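PDB 3NRH: uncharacterized protein BF1032 from Bacteroides fragilis, which is of unknown function but folds as a predominantly alpha-helical member of the DUF5063 family that assembles with a second copy of itself. Local coordinates for residues Arg35-Phe38 and Val39-Leu43; Val71-Glu74 and Ile75-Leu79; Ile119-Asp122 and Ile123-Ile127; Glu147-Gly150 and Leu151-Gln155. All blocks are in the same frame, centred on the assembly; numbering follows the deposited sequence.

Interaction 1: Arg35-Phe38 and Val39-Leu43; sequences RSTF and VDTTL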
loop_
_atom_site.group_PDB
_atom_site.type_symbol
_atom_site.label_atom_id
_atom_site.label_comp_id
_atom_site.label_asym_id
_atom_site.label_seq_id
_atom_site.Cartn_x
_atom_site.Cartn_y
_atom_site.Cartn_z
ATOM N N ARG A 35 -5.326 -18.639 -7.966
ATOM C CA ARG A 35 -4.434 -17.937 -7.050
ATOM C C ARG A 35 -3.740 -16.731 -7.681
ATOM O O ARG A 35 -3.578 -15.701 -7.030
ATOM C CB ARG A 35 -3.372 -18.887 -6.499
ATOM C CG ARG A 35 -2.465 -18.246 -5.459
ATOM C CD ARG A 35 -1.261 -19.134 -5.175
ATOM N NE ARG A 35 -1.663 -20.452 -4.698
ATOM C CZ ARG A 35 -0.846 -21.498 -4.627
ATOM N NH1 ARG A 35 0.420 -21.381 -5.006
ATOM N NH2 ARG A 35 -1.297 -22.662 -4.179
ATOM N N SER A 36 -3.321 -16.856 -8.938
ATOM C CA SER A 36 -2.640 -15.749 -9.603
ATOM C C SER A 36 -3.531 -14.513 -9.651
ATOM O O SER A 36 -3.089 -13.404 -9.349
ATOM C CB SER A 36 -2.216 -16.147 -11.022
ATOM O OG SER A 36 -3.326 -16.559 -11.804
ATOM N N THR A 37 -4.790 -14.713 -10.020
ATOM C CA THR A 37 -5.745 -13.616 -10.103
ATOM C C THR A 37 -6.016 -13.041 -8.716
ATOM O O THR A 37 -6.123 -11.825 -8.545
ATOM C CB THR A 37 -7.071 -14.088 -10.723
ATOM O OG1 THR A 37 -6.811 -14.663 -12.009
ATOM C CG2 THR A 37 -8.027 -12.916 -10.889
ATOM N N PHE A 38 -6.124 -13.922 -7.726
ATOM C CA PHE A 38 -6.372 -13.504 -6.353
ATOM C C PHE A 38 -5.238 -12.621 -5.839
ATOM O O PHE A 38 -5.469 -11.533 -5.309
ATOM C CB PHE A 38 -6.501 -14.721 -5.433
ATOM C CG PHE A 38 -6.722 -14.359 -3.997
ATOM C CD1 PHE A 38 -7.964 -13.905 -3.565
ATOM C CD2 PHE A 38 -5.679 -14.424 -3.082
ATOM C CE1 PHE A 38 -8.162 -13.520 -2.241
ATOM C CE2 PHE A 38 -5.866 -14.040 -1.755
ATOM C CZ PHE A 38 -7.111 -13.587 -1.335
ATOM N N VAL A 39 -4.009 -13.103 -5.992
ATOM C CA VAL A 39 -2.847 -12.364 -5.527
ATOM C C VAL A 39 -2.680 -11.022 -6.235
ATOM O O VAL A 39 -2.485 -9.997 -5.582
ATOM C CB VAL A 39 -1.560 -13.202 -5.699
ATOM C CG1 VAL A 39 -0.328 -12.352 -5.389
ATOM C CG2 VAL A 39 -1.610 -14.404 -4.764
ATOM N N ASP A 40 -2.758 -11.027 -7.562
ATOM C CA ASP A 40 -2.603 -9.792 -8.332
ATOM C C ASP A 40 -3.614 -8.716 -7.950
ATOM O O ASP A 40 -3.261 -7.542 -7.814
ATOM C CB ASP A 40 -2.738 -10.061 -9.837
ATOM C CG ASP A 40 -1.586 -10.865 -10.394
ATOM O OD1 ASP A 40 -0.480 -10.786 -9.823
ATOM O OD2 ASP A 40 -1.781 -11.561 -11.414
ATOM N N THR A 41 -4.872 -9.116 -7.786
ATOM C CA THR A 41 -5.925 -8.164 -7.450
ATOM C C THR A 41 -5.857 -7.636 -6.023
ATOM O O THR A 41 -6.104 -6.451 -5.782
ATOM C CB THR A 41 -7.312 -8.773 -7.667
ATOM O OG1 THR A 41 -7.412 -9.248 -9.014
ATOM C CG2 THR A 41 -8.392 -7.726 -7.419
ATOM N N THR A 42 -5.520 -8.512 -5.081
ATOM C CA THR A 42 -5.431 -8.103 -3.687
ATOM C C THR A 42 -4.322 -7.070 -3.510
ATOM O O THR A 42 -4.433 -6.170 -2.674
ATOM C CB THR A 42 -5.165 -9.308 -2.765
ATOM O OG1 THR A 42 -6.180 -10.304 -2.974
ATOM C CG2 THR A 42 -5.204 -8.873 -1.303
ATOM N N LEU A 43 -3.260 -7.187 -4.302
ATOM C CA LEU A 43 -2.151 -6.241 -4.212
ATOM C C LEU A 43 -2.525 -4.872 -4.776
ATOM O O LEU A 43 -1.788 -3.902 -4.605
ATOM C CB LEU A 43 -0.915 -6.795 -4.924
ATOM C CG LEU A 43 -0.226 -7.914 -4.135
ATOM C CD1 LEU A 43 0.851 -8.591 -4.978
ATOM C CD2 LEU A 43 0.362 -7.325 -2.861
HETATM O O HOH W 1 0.147 -13.208 -8.946
#
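Thr41 and Thr42 share one side-chain setting: in both, OG1 stands anti to the carbonyl carbon, beside the backbone N (chi1 -55°), which drops each hydroxyl back onto the carbonyl one turn earlier. Thr42 OG1 donates to Phe38 O at 2.7 Å, coming from above the carbonyl plane, while Thr42 N reaches the same oxygen from the opposite face at 3.0 Å. Thr41 repeats the pattern on Thr37 O, with OG1 at 2.9 Å and N approaching from the other face. Two donors thus grip each oxygen, and the polar hydroxyl of buried Thr42 is satisfied within its own helix. That hydroxyl also sits over the centre of the Phe38 ring, 3.7 Å above its plane; Phe26 of helix 11-28 meets the same ring at a small angle between planes. Val39 and Arg35 lie side by side, CG2 of the valine 4.0 Å from CG of the arginine, whose guanidinium group continues to Ile86 O and Glu89. Asp40 pairs with Lys168 through OD1, and a water joins that atom to Ser36 O. The arrangement is the first turns of an amphipathic alpha-helix, in which threonine hydroxyls bond to the i-4 carbonyls.

Interaction 2: Val71-Glu74 and Ile75-Leu79; sequences VTEE and IYEVL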
loop_
_atom_site.group_PDB
_atom_site.type_symbol
_atom_site.label_atom_id
_atom_site.label_comp_id
_atom_site.label_asym_id
_atom_site.label_seq_id
_atom_site.Cartn_x
_atom_site.Cartn_y
_atom_site.Cartn_z
ATOM N N VAL A 71 -20.463 -9.885 10.850
ATOM C CA VAL A 71 -19.578 -11.036 10.959
ATOM C C VAL A 71 -19.760 -11.913 12.193
ATOM O O VAL A 71 -19.570 -11.472 13.325
ATOM C CB VAL A 71 -18.099 -10.596 10.864
ATOM C CG1 VAL A 71 -17.185 -11.811 10.933
ATOM C CG2 VAL A 71 -17.870 -9.842 9.560
ATOM N N THR A 72 -20.125 -13.165 11.945
ATOM C CA THR A 72 -20.314 -14.156 12.993
ATOM C C THR A 72 -19.115 -15.099 12.918
ATOM O O THR A 72 -18.314 -15.017 11.986
ATOM C CB THR A 72 -21.596 -14.976 12.759
ATOM O OG1 THR A 72 -21.481 -15.705 11.528
ATOM C CG2 THR A 72 -22.807 -14.057 12.690
ATOM N N GLU A 73 -18.982 -15.992 13.893
ATOM C CA GLU A 73 -17.866 -16.933 13.885
ATOM C C GLU A 73 -17.894 -17.790 12.619
ATOM O O GLU A 73 -16.851 -18.085 12.033
ATOM C CB GLU A 73 -17.926 -17.838 15.120
ATOM C CG GLU A 73 -16.750 -18.795 15.250
ATOM C CD GLU A 73 -15.410 -18.081 15.266
ATOM O OE1 GLU A 73 -15.244 -17.140 16.070
ATOM O OE2 GLU A 73 -14.521 -18.462 14.478
ATOM N N GLU A 74 -19.089 -18.186 12.197
ATOM C CA GLU A 74 -19.245 -19.021 11.007
ATOM C C GLU A 74 -18.810 -18.282 9.740
ATOM O O GLU A 74 -18.115 -18.842 8.889
ATOM C CB GLU A 74 -20.702 -19.472 10.871
ATOM C CG GLU A 74 -20.954 -20.472 9.753
ATOM C CD GLU A 74 -20.172 -21.764 9.929
ATOM O OE1 GLU A 74 -19.994 -22.204 11.084
ATOM O OE2 GLU A 74 -19.748 -22.351 8.909
ATOM N N ILE A 75 -19.238 -17.029 9.619
ATOM C CA ILE A 75 -18.881 -16.201 8.471
ATOM C C ILE A 75 -17.359 -16.078 8.423
ATOM O O ILE A 75 -16.744 -16.261 7.373
ATOM C CB ILE A 75 -19.493 -14.779 8.599
ATOM C CG1 ILE A 75 -21.006 -14.833 8.369
ATOM C CG2 ILE A 75 -18.830 -13.819 7.610
ATOM C CD1 ILE A 75 -21.394 -15.297 6.976
ATOM N N TYR A 76 -16.765 -15.772 9.573
ATOM C CA TYR A 76 -15.318 -15.598 9.683
ATOM C C TYR A 76 -14.545 -16.868 9.339
ATOM O O TYR A 76 -13.594 -16.834 8.560
ATOM C CB TYR A 76 -14.943 -15.152 11.103
ATOM C CG TYR A 76 -13.447 -14.999 11.327
ATOM C CD1 TYR A 76 -12.799 -13.793 11.062
ATOM C CD2 TYR A 76 -12.680 -16.073 11.780
ATOM C CE1 TYR A 76 -11.423 -13.659 11.244
ATOM C CE2 TYR A 76 -11.304 -15.952 11.964
ATOM C CZ TYR A 76 -10.683 -14.743 11.694
ATOM O OH TYR A 76 -9.329 -14.615 11.876
ATOM N N GLU A 77 -14.951 -17.989 9.928
ATOM C CA GLU A 77 -14.274 -19.259 9.686
ATOM C C GLU A 77 -14.371 -19.756 8.252
ATOM O O GLU A 77 -13.388 -20.242 7.686
ATOM C CB GLU A 77 -14.809 -20.330 10.640
ATOM C CG GLU A 77 -14.271 -20.200 12.048
ATOM C CD GLU A 77 -12.763 -20.370 12.100
ATOM O OE1 GLU A 77 -12.271 -21.447 11.702
ATOM O OE2 GLU A 77 -12.071 -19.430 12.536
ATOM N N VAL A 78 -15.552 -19.643 7.662
ATOM C CA VAL A 78 -15.736 -20.086 6.292
ATOM C C VAL A 78 -14.848 -19.278 5.351
ATOM O O VAL A 78 -14.223 -19.835 4.448
ATOM C CB VAL A 78 -17.214 -19.960 5.857
ATOM C CG1 VAL A 78 -17.357 -20.315 4.390
ATOM C CG2 VAL A 78 -18.085 -20.887 6.709
ATOM N N LEU A 79 -14.784 -17.966 5.569
ATOM C CA LEU A 79 -13.956 -17.108 4.727
ATOM C C LEU A 79 -12.482 -17.442 4.899
ATOM O O LEU A 79 -11.751 -17.577 3.916
ATOM C CB LEU A 79 -14.174 -15.632 5.068
ATOM C CG LEU A 79 -13.232 -14.658 4.342
ATOM C CD1 LEU A 79 -13.464 -14.725 2.841
ATOM C CD2 LEU A 79 -13.466 -13.249 4.849
#
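Thr72 turns its hydroxyl toward Ile75: OG1 lies between its own backbone N and carbonyl carbon (chi1 63°), and from there it accepts from Ile75 N at 3.2 Å in a nearly straight bond of 166°. Ile75 CG1 lies close to the same oxygen. Behind this cap, Val71 CG1 lies against Tyr76 CB at 4.0 Å, with Ile75 CG2 slightly farther away. This is a helix N-cap with a hydrophobic contact from the residue before the cap, and it starts helix 73-87; Tyr76 N closes the first turn on Thr72 O. Along the outer surface, Glu73 and Glu77 run side by side, bent at chi2 in opposite senses, their carboxylate planes 32° apart. Their OE2 atoms come within 3.3 Å of each other, a close pair of like charges that Arg80, in a salt bridge with Glu77 OE1, probably eases. Glu74 bends in the same sense as Glu73, but its side chain slants across Val78 and brings OE2 to 3.1 Å from Val78 CG2. Tyr76 extends its ring away from the turn, where OH bonds to Asp118 of helix 112-131, while Leu79 packs on Tyr120 of that helix.

Interaction 3: Ile119-Asp122 and Ile123-Ile127; sequences IYQD and IKDFI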
loop_
_atom_site.group_PDB
_atom_site.type_symbol
_atom_site.label_atom_id
_atom_site.label_comp_id
_atom_site.label_asym_id
_atom_site.label_seq_id
_atom_site.Cartn_x
_atom_site.Cartn_y
_atom_site.Cartn_z
ATOM N N ILE A 119 -9.167 -8.361 8.796
ATOM C CA ILE A 119 -9.433 -7.043 8.216
ATOM C C ILE A 119 -10.890 -7.017 7.752
ATOM O O ILE A 119 -11.616 -6.049 7.989
ATOM C CB ILE A 119 -8.489 -6.773 7.022
ATOM C CG1 ILE A 119 -7.037 -6.744 7.516
ATOM C CG2 ILE A 119 -8.854 -5.460 6.336
ATOM C CD1 ILE A 119 -6.014 -6.709 6.390
ATOM N N TYR A 120 -11.309 -8.102 7.111
ATOM C CA TYR A 120 -12.677 -8.248 6.615
ATOM C C TYR A 120 -13.694 -8.044 7.740
ATOM O O TYR A 120 -14.724 -7.400 7.545
ATOM C CB TYR A 120 -12.851 -9.643 5.998
ATOM C CG TYR A 120 -14.257 -9.972 5.538
ATOM C CD1 TYR A 120 -14.702 -9.616 4.261
ATOM C CD2 TYR A 120 -15.138 -10.654 6.375
ATOM C CE1 TYR A 120 -15.997 -9.936 3.833
ATOM C CE2 TYR A 120 -16.429 -10.978 5.959
ATOM C CZ TYR A 120 -16.854 -10.616 4.689
ATOM O OH TYR A 120 -18.140 -10.921 4.289
ATOM N N GLN A 121 -13.416 -8.593 8.920
ATOM C CA GLN A 121 -14.343 -8.436 10.031
ATOM C C GLN A 121 -14.627 -6.963 10.300
ATOM O O GLN A 121 -15.779 -6.570 10.474
ATOM C CB GLN A 121 -13.794 -9.097 11.295
ATOM C CG GLN A 121 -14.813 -9.195 12.423
ATOM C CD GLN A 121 -14.258 -9.900 13.644
ATOM O OE1 GLN A 121 -13.601 -10.934 13.530
ATOM N NE2 GLN A 121 -14.531 -9.351 14.823
ATOM N N ASP A 122 -13.588 -6.140 10.344
ATOM C CA ASP A 122 -13.808 -4.718 10.596
ATOM C C ASP A 122 -14.453 -3.993 9.421
ATOM O O ASP A 122 -15.373 -3.200 9.609
ATOM C CB ASP A 122 -12.500 -4.021 10.966
ATOM C CG ASP A 122 -12.342 -3.847 12.468
ATOM O OD1 ASP A 122 -13.224 -3.214 13.097
ATOM O OD2 ASP A 122 -11.340 -4.338 13.021
ATOM N N ILE A 123 -13.987 -4.269 8.210
ATOM C CA ILE A 123 -14.539 -3.594 7.034
ATOM C C ILE A 123 -15.986 -4.000 6.742
ATOM O O ILE A 123 -16.838 -3.145 6.496
ATOM C CB ILE A 123 -13.680 -3.866 5.780
ATOM C CG1 ILE A 123 -12.216 -3.512 6.066
ATOM C CG2 ILE A 123 -14.197 -3.033 4.599
ATOM C CD1 ILE A 123 -12.001 -2.067 6.479
ATOM N N LYS A 124 -16.263 -5.302 6.778
ATOM C CA LYS A 124 -17.610 -5.804 6.500
ATOM C C LYS A 124 -18.646 -5.302 7.508
ATOM O O LYS A 124 -19.765 -4.941 7.131
ATOM C CB LYS A 124 -17.610 -7.335 6.489
ATOM C CG LYS A 124 -18.965 -7.974 6.171
ATOM C CD LYS A 124 -19.433 -7.653 4.756
ATOM C CE LYS A 124 -20.731 -8.388 4.422
ATOM N NZ LYS A 124 -21.145 -8.177 2.999
ATOM N N ASP A 125 -18.286 -5.285 8.787
ATOM C CA ASP A 125 -19.219 -4.814 9.810
ATOM C C ASP A 125 -19.589 -3.361 9.541
ATOM O O ASP A 125 -20.745 -2.957 9.703
ATOM C CB ASP A 125 -18.612 -4.942 11.213
ATOM C CG ASP A 125 -18.670 -6.362 11.750
ATOM O OD1 ASP A 125 -19.353 -7.211 11.136
ATOM O OD2 ASP A 125 -18.042 -6.628 12.797
ATOM N N PHE A 126 -18.598 -2.583 9.116
ATOM C CA PHE A 126 -18.809 -1.178 8.814
ATOM C C PHE A 126 -19.738 -0.934 7.613
ATOM O O PHE A 126 -20.736 -0.224 7.734
ATOM C CB PHE A 126 -17.466 -0.490 8.555
ATOM C CG PHE A 126 -17.596 0.839 7.871
ATOM C CD1 PHE A 126 -18.281 1.887 8.480
ATOM C CD2 PHE A 126 -17.075 1.030 6.596
ATOM C CE1 PHE A 126 -18.447 3.109 7.823
ATOM C CE2 PHE A 126 -17.234 2.247 5.931
ATOM C CZ PHE A 126 -17.923 3.287 6.548
ATOM N N ILE A 127 -19.420 -1.515 6.459
ATOM C CA ILE A 127 -20.244 -1.273 5.276
ATOM C C ILE A 127 -21.657 -1.837 5.361
ATOM O O ILE A 127 -22.582 -1.290 4.752
ATOM C CB ILE A 127 -19.573 -1.779 3.981
ATOM C CG1 ILE A 127 -19.342 -3.288 4.050
ATOM C CG2 ILE A 127 -18.271 -1.011 3.752
ATOM C CD1 ILE A 127 -18.805 -3.874 2.752
#
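Lys124 lays its aliphatic chain over the Tyr120 ring in a CH-pi contact: CB stands 3.9 Å from the ring centroid and 13° off the normal, almost directly over the middle of the face. The bend at chi2 (65°) keeps the chain alongside the ring, carrying CD to 3.5 Å from Tyr120 OH. Both polar ends then converge on Glu28, which forms a salt bridge with Lys124 NZ and a hydrogen bond with Tyr120 OH; one carboxylate thereby ties down the two neighbouring tips. Among apolar contacts, Ile119 and Ile123 point the same way, CG2 of the former 3.9 Å from CG1 of the latter. The backbone bonds are uneven. Lys124 N reaches Tyr120 O at 2.7 Å, whereas Asp125 N lies 3.3 Å from Gln121 O, well above the carbonyl plane, and the bond from Phe126 N to Asp122 O is weak. Asp125 OD2 comes within 3.2 Å of Gln121 O, two acceptors that do not bond, while OD1 accepts from the backbone N of Tyr70 and Val71. Helix 112-131 is thus flanked on several sides: Tyr120 packs on helix 73-87, Ile123 fits against Ala20 and Cys24 of helix 11-28, and both isoleucines bear on Trp153 of helix 135-169.

Interaction 4: Glu147-Gly150 and Leu151-Gln155; sequences ENFG and LLWGQ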
loop_
_atom_site.group_PDB
_atom_site.type_symbol
_atom_site.label_atom_id
_atom_site.label_comp_id
_atom_site.label_asym_id
_atom_site.label_seq_id
_atom_site.Cartn_x
_atom_site.Cartn_y
_atom_site.Cartn_z
ATOM N N GLU A 147 -11.136 3.947 14.179
ATOM C CA GLU A 147 -10.341 3.762 15.390
ATOM C C GLU A 147 -9.575 2.443 15.323
ATOM O O GLU A 147 -8.400 2.377 15.692
ATOM C CB GLU A 147 -11.242 3.774 16.626
ATOM C CG GLU A 147 -10.518 3.494 17.937
ATOM C CD GLU A 147 -9.327 4.408 18.160
ATOM O OE1 GLU A 147 -9.441 5.618 17.869
ATOM O OE2 GLU A 147 -8.280 3.920 18.638
ATOM N N ASN A 148 -10.240 1.395 14.846
ATOM C CA ASN A 148 -9.597 0.095 14.744
ATOM C C ASN A 148 -8.567 0.020 13.618
ATOM O O ASN A 148 -7.731 -0.887 13.590
ATOM C CB ASN A 148 -10.650 -1.006 14.603
ATOM C CG ASN A 148 -11.452 -1.193 15.878
ATOM O OD1 ASN A 148 -11.030 -0.758 16.952
ATOM N ND2 ASN A 148 -12.602 -1.844 15.774
ATOM N N PHE A 149 -8.618 0.976 12.695
ATOM C CA PHE A 149 -7.640 1.017 11.612
ATOM C C PHE A 149 -6.270 1.226 12.257
ATOM O O PHE A 149 -5.310 0.519 11.955
ATOM C CB PHE A 149 -7.941 2.184 10.663
ATOM C CG PHE A 149 -6.842 2.468 9.672
ATOM C CD1 PHE A 149 -6.508 1.537 8.691
ATOM C CD2 PHE A 149 -6.147 3.674 9.715
ATOM C CE1 PHE A 149 -5.499 1.806 7.765
ATOM C CE2 PHE A 149 -5.135 3.954 8.792
ATOM C CZ PHE A 149 -4.811 3.017 7.816
ATOM N N GLY A 150 -6.194 2.198 13.163
ATOM C CA GLY A 150 -4.938 2.491 13.831
ATOM C C GLY A 150 -4.586 1.494 14.915
ATOM O O GLY A 150 -3.408 1.207 15.149
ATOM N N LEU A 151 -5.607 0.959 15.577
ATOM C CA LEU A 151 -5.395 -0.004 16.646
ATOM C C LEU A 151 -4.972 -1.376 16.147
ATOM O O LEU A 151 -4.207 -2.066 16.817
ATOM C CB LEU A 151 -6.661 -0.170 17.487
ATOM C CG LEU A 151 -7.158 1.004 18.330
ATOM C CD1 LEU A 151 -8.411 0.567 19.077
ATOM C CD2 LEU A 151 -6.078 1.449 19.312
ATOM N N LEU A 152 -5.456 -1.790 14.979
ATOM C CA LEU A 152 -5.090 -3.121 14.521
ATOM C C LEU A 152 -5.172 -3.471 13.039
ATOM O O LEU A 152 -4.212 -4.017 12.496
ATOM C CB LEU A 152 -5.896 -4.155 15.314
ATOM C CG LEU A 152 -5.458 -5.617 15.199
ATOM C CD1 LEU A 152 -4.025 -5.764 15.698
ATOM C CD2 LEU A 152 -6.397 -6.501 16.015
ATOM N N TRP A 153 -6.294 -3.169 12.385
ATOM C CA TRP A 153 -6.461 -3.536 10.977
ATOM C C TRP A 153 -5.424 -2.942 10.025
ATOM O O TRP A 153 -4.971 -3.620 9.102
ATOM C CB TRP A 153 -7.903 -3.219 10.511
ATOM C CG TRP A 153 -8.017 -2.554 9.151
ATOM C CD1 TRP A 153 -7.357 -2.901 8.001
ATOM C CD2 TRP A 153 -8.808 -1.413 8.820
ATOM N NE1 TRP A 153 -7.681 -2.040 6.986
ATOM C CE2 TRP A 153 -8.571 -1.118 7.458
ATOM C CE3 TRP A 153 -9.697 -0.607 9.540
ATOM C CZ2 TRP A 153 -9.186 -0.053 6.808
ATOM C CZ3 TRP A 153 -10.304 0.448 8.891
ATOM C CH2 TRP A 153 -10.046 0.715 7.541
ATOM N N GLY A 154 -5.057 -1.682 10.239
ATOM C CA GLY A 154 -4.070 -1.050 9.382
ATOM C C GLY A 154 -2.754 -1.810 9.329
ATOM O O GLY A 154 -2.177 -1.987 8.254
ATOM N N GLN A 155 -2.273 -2.263 10.483
ATOM C CA GLN A 155 -1.013 -3.000 10.530
ATOM C C GLN A 155 -1.162 -4.357 9.846
ATOM O O GLN A 155 -0.260 -4.803 9.142
ATOM C CB GLN A 155 -0.551 -3.191 11.977
ATOM C CG GLN A 155 0.877 -3.727 12.109
ATOM C CD GLN A 155 1.926 -2.726 11.651
ATOM O OE1 GLN A 155 1.979 -1.596 12.145
ATOM N NE2 GLN A 155 2.771 -3.137 10.708
HETATM O O HOH W 2 -2.953 -0.741 12.947
#
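Phe149 meets Trp153 in a T-shaped (edge-to-face) aromatic pair, the phenyl edge directed at the indole face. The phenylalanine CB already lies over the indole, 3.4 Å from Trp153 CZ3. Next, CG, placed anti to the backbone N (chi1 169°), stays above the same benzo ring, a little farther from CZ3 and CE3. The ring's own turn (chi2 65°) then puts CD1 over the middle of the indole, 3.5 Å above the Trp153 plane, and Gly154 CA is 3.6 Å from the same CD1. CE1, one atom on, rests against Gly154 CA too. The two ring planes stand 65° apart, with 4.8 Å between the phenyl centroid and that of the six-membered indole ring; Tyr50 of helix 35-54 meets the phenylalanine ring as well.

The backbone beneath is wider than an alpha-helix. Asn148 O accepts from both Leu152 N and Trp153 N, which approach from opposite faces of its plane, and Gly154 N bonds to Phe149 O at 2.8 Å, in the carbonyl plane and on a lone pair. Leu152 N makes the ordinary i+4 bond; those of Trp153 N and Gly154 N span i to i+5 and mark a pi-type turn, or pi-bulge, within helix 135-169. A water donates to Phe149 O and accepts from Gln155 N at 3.0 Å, bridging the widened turn. On the outer side, Leu151 CG sits 3.1 Å from Glu147 OE2. Chemically, two buried aromatic side chains meet above a backbone whose altered hydrogen bonding is met by one carbonyl shared between two N-H groups and by a water serving Phe149 O and Gln155 N, while the turn brings Gly154 against the phenyl ring.

All four contacts are local, each within one helix or across its start, so they follow in series from the N terminus without nesting or crossing, and none closes a long loop. Interaction 1 forms the opening turns of helix 35-54, and interaction 2 starts the next helix, 73-87, their centres 22 Å apart without touching. Interaction 3 lies midway along helix 112-131 and touches two others: the start of helix 73-87 at interaction 2, and the following helix 135-169 at interaction 4, where Asp122 OD1 pairs with Asn148 ND2. The segment 119-127 therefore bridges helices 73-87 and 135-169, whereas interactions 1 and 4 lie on opposite sides of the chain's centre.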